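Local coordinates for protein alginate lyase (Alteromonas sp., PDB 1J1T) that probably cleaves the polysaccharide alginate by beta-elimination, acting as a calcium-binding lyase on its guluronate and mannuronate units, at residues K101-D106 and Y125-N130. Numbering follows the deposited sequence.
Sequences KVYVSD and YVRLRN. With CA (calcium ion), chain B; SO4 (sulfate ion), chain C.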
loop_
_atom_site.group_PDB
_atom_site.type_symbol
_atom_site.label_atom_id
_atom_site.label_comp_id
_atom_site.label_asym_id
_atom_site.label_seq_id
_atom_site.Cartn_x
_atom_site.Cartn_y
_atom_site.Cartn_z
ATOM N N LYS A 101 1.301 7.302 0.528
ATOM C CA LYS A 101 1.542 5.924 0.921
ATOM C C LYS A 101 0.810 5.635 2.221
ATOM O O LYS A 101 0.847 6.435 3.157
ATOM C CB LYS A 101 3.038 5.675 1.118
ATOM C CG LYS A 101 3.856 5.655 -0.167
ATOM C CD LYS A 101 5.340 5.540 0.138
ATOM C CE LYS A 101 5.831 6.776 0.887
ATOM N NZ LYS A 101 7.297 6.742 1.151
ATOM N N VAL A 102 0.125 4.502 2.264
ATOM C CA VAL A 102 -0.588 4.096 3.469
ATOM C C VAL A 102 0.109 2.837 3.954
ATOM O O VAL A 102 0.280 1.875 3.198
ATOM C CB VAL A 102 -2.069 3.799 3.189
ATOM C CG1 VAL A 102 -2.755 3.334 4.460
ATOM C CG2 VAL A 102 -2.746 5.048 2.648
ATOM N N TYR A 103 0.513 2.859 5.217
ATOM C CA TYR A 103 1.235 1.756 5.830
ATOM C C TYR A 103 0.487 1.043 6.942
ATOM O O TYR A 103 -0.415 1.594 7.570
ATOM C CB TYR A 103 2.527 2.263 6.473
ATOM C CG TYR A 103 3.514 2.965 5.578
ATOM C CD1 TYR A 103 4.694 2.330 5.186
ATOM C CD2 TYR A 103 3.312 4.288 5.184
ATOM C CE1 TYR A 103 5.655 2.998 4.429
ATOM C CE2 TYR A 103 4.269 4.964 4.425
ATOM C CZ TYR A 103 5.437 4.310 4.056
ATOM O OH TYR A 103 6.395 4.972 3.321
ATOM N N VAL A 104 0.916 -0.190 7.182
ATOM C CA VAL A 104 0.429 -1.024 8.268
ATOM C C VAL A 104 1.774 -1.599 8.707
ATOM O O VAL A 104 2.314 -2.493 8.051
ATOM C CB VAL A 104 -0.488 -2.170 7.796
ATOM C CG1 VAL A 104 -0.898 -3.016 8.994
ATOM C CG2 VAL A 104 -1.734 -1.607 7.115
ATOM N N SER A 105 2.344 -1.058 9.781
ATOM C CA SER A 105 3.648 -1.535 10.216
ATOM C C SER A 105 3.833 -1.671 11.716
ATOM O O SER A 105 3.258 -0.929 12.520
ATOM C CB SER A 105 4.754 -0.641 9.648
ATOM O OG SER A 105 4.967 0.498 10.452
ATOM N N ASP A 106 4.676 -2.631 12.067
ATOM C CA ASP A 106 4.978 -2.959 13.443
ATOM C C ASP A 106 6.453 -2.660 13.707
ATOM O O ASP A 106 7.214 -3.551 14.075
ATOM C CB ASP A 106 4.657 -4.445 13.658
ATOM C CG ASP A 106 4.855 -4.894 15.093
ATOM O OD1 ASP A 106 4.968 -4.027 15.965
ATOM O OD2 ASP A 106 4.887 -6.116 15.352
ATOM N N TYR A 125 -0.765 4.282 9.273
ATOM C CA TYR A 125 -0.561 5.698 9.057
ATOM C C TYR A 125 -0.387 6.024 7.589
ATOM O O TYR A 125 -0.307 5.127 6.748
ATOM C CB TYR A 125 0.669 6.176 9.833
ATOM C CG TYR A 125 1.957 5.456 9.486
ATOM C CD1 TYR A 125 2.276 4.229 10.068
ATOM C CD2 TYR A 125 2.874 6.020 8.593
ATOM C CE1 TYR A 125 3.486 3.582 9.774
ATOM C CE2 TYR A 125 4.079 5.383 8.293
ATOM C CZ TYR A 125 4.381 4.167 8.889
ATOM O OH TYR A 125 5.587 3.551 8.611
ATOM N N VAL A 126 -0.323 7.316 7.292
ATOM C CA VAL A 126 -0.156 7.773 5.922
ATOM C C VAL A 126 0.943 8.817 5.797
ATOM O O VAL A 126 1.168 9.614 6.705
ATOM C CB VAL A 126 -1.469 8.389 5.376
ATOM C CG1 VAL A 126 -1.879 9.579 6.226
ATOM C CG2 VAL A 126 -1.281 8.821 3.928
ATOM N N ARG A 127 1.639 8.788 4.668
ATOM C CA ARG A 127 2.686 9.757 4.368
ATOM C C ARG A 127 2.246 10.433 3.075
ATOM O O ARG A 127 1.966 9.758 2.082
ATOM C CB ARG A 127 4.036 9.068 4.143
ATOM C CG ARG A 127 4.848 8.833 5.407
ATOM C CD ARG A 127 6.127 8.057 5.108
ATOM N NE ARG A 127 6.980 7.960 6.290
ATOM C CZ ARG A 127 7.732 8.954 6.750
ATOM N NH1 ARG A 127 7.752 10.122 6.122
ATOM N NH2 ARG A 127 8.447 8.789 7.857
ATOM N N LEU A 128 2.170 11.758 3.100
ATOM C CA LEU A 128 1.772 12.538 1.936
ATOM C C LEU A 128 2.873 13.539 1.609
ATOM O O LEU A 128 3.374 14.225 2.495
ATOM C CB LEU A 128 0.467 13.288 2.223
ATOM C CG LEU A 128 -0.754 12.429 2.573
ATOM C CD1 LEU A 128 -1.922 13.336 2.929
ATOM C CD2 LEU A 128 -1.112 11.520 1.392
ATOM N N ARG A 129 3.250 13.628 0.338
ATOM C CA ARG A 129 4.295 14.565 -0.062
ATOM C C ARG A 129 3.646 15.891 -0.433
ATOM O O ARG A 129 2.908 15.969 -1.416
ATOM C CB ARG A 129 5.082 14.009 -1.255
ATOM C CG ARG A 129 6.335 14.811 -1.602
ATOM C CD ARG A 129 7.129 14.113 -2.694
ATOM N NE ARG A 129 7.451 12.744 -2.305
ATOM C CZ ARG A 129 8.331 12.417 -1.363
ATOM N NH1 ARG A 129 8.547 11.142 -1.072
ATOM N NH2 ARG A 129 9.012 13.364 -0.726
ATOM N N ASN A 130 3.915 16.930 0.358
ATOM C CA ASN A 130 3.329 18.242 0.106
ATOM C C ASN A 130 3.914 18.918 -1.130
ATOM O O ASN A 130 4.838 18.399 -1.755
ATOM C CB ASN A 130 3.471 19.148 1.345
ATOM C CG ASN A 130 4.920 19.476 1.689
ATOM O OD1 ASN A 130 5.253 19.698 2.856
ATOM N ND2 ASN A 130 5.778 19.530 0.681
HETATM CA CA CA B . 4.060 -2.023 17.160
HETATM S S SO4 C . 9.808 4.471 4.590
HETATM O O1 SO4 C . 8.963 4.033 5.716
HETATM O O2 SO4 C . 11.020 3.630 4.520
HETATM O O3 SO4 C . 9.049 4.343 3.330
HETATM O O4 SO4 C . 10.201 5.881 4.789
HETATM O O HOH W 1 7.927 2.264 10.030
HETATM O O HOH W 2 4.894 -0.075 15.614
#
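Tyr103 and Tyr125 meet through opposite first torsions: chi1 of -58° sets the Tyr103 ring beside its own backbone N, whereas +58° turns the Tyr125 ring in over its own chain and across to the neighbouring strand. The planes are nearly parallel, 10° apart, but the offset, with centroids 4.7 Å apart, leaves little ring-over-ring contact. Tyr103 CB makes a CH-pi contact over the Tyr125 ring, 3.8 Å from its centroid and displaced toward the rim. Ser105 OG approaches the Tyr125 edge in plane, 3.5 Å from CE1. Tyr103 OH donates to O3 of a sulfate ion, probably from the crystallisation liquor (2.7 Å), takes a weak bond from Lys101 NZ and rests against Arg127 CD. Glu135 forms salt bridges with Lys101 and Arg127, and Glu109 with Arg127. With alanine in place of Tyr103, CB would remain over Tyr125, but losing the ring would probably open a gap against Arg127 CD and leave sulfate O3 without this donor. Tyr103 N gives a straight bond to Tyr125 O (2.9 Å), while Val102 and Val126 occupy the other face, where Val126 meets Phe169 of the second sheet. Asp106, following strand 98-105, supplies OD1 to the calcium ion. Strands 98-105 and 121-129 are antiparallel neighbours in one sheet of the concanavalin-like jelly-roll beta-sandwich.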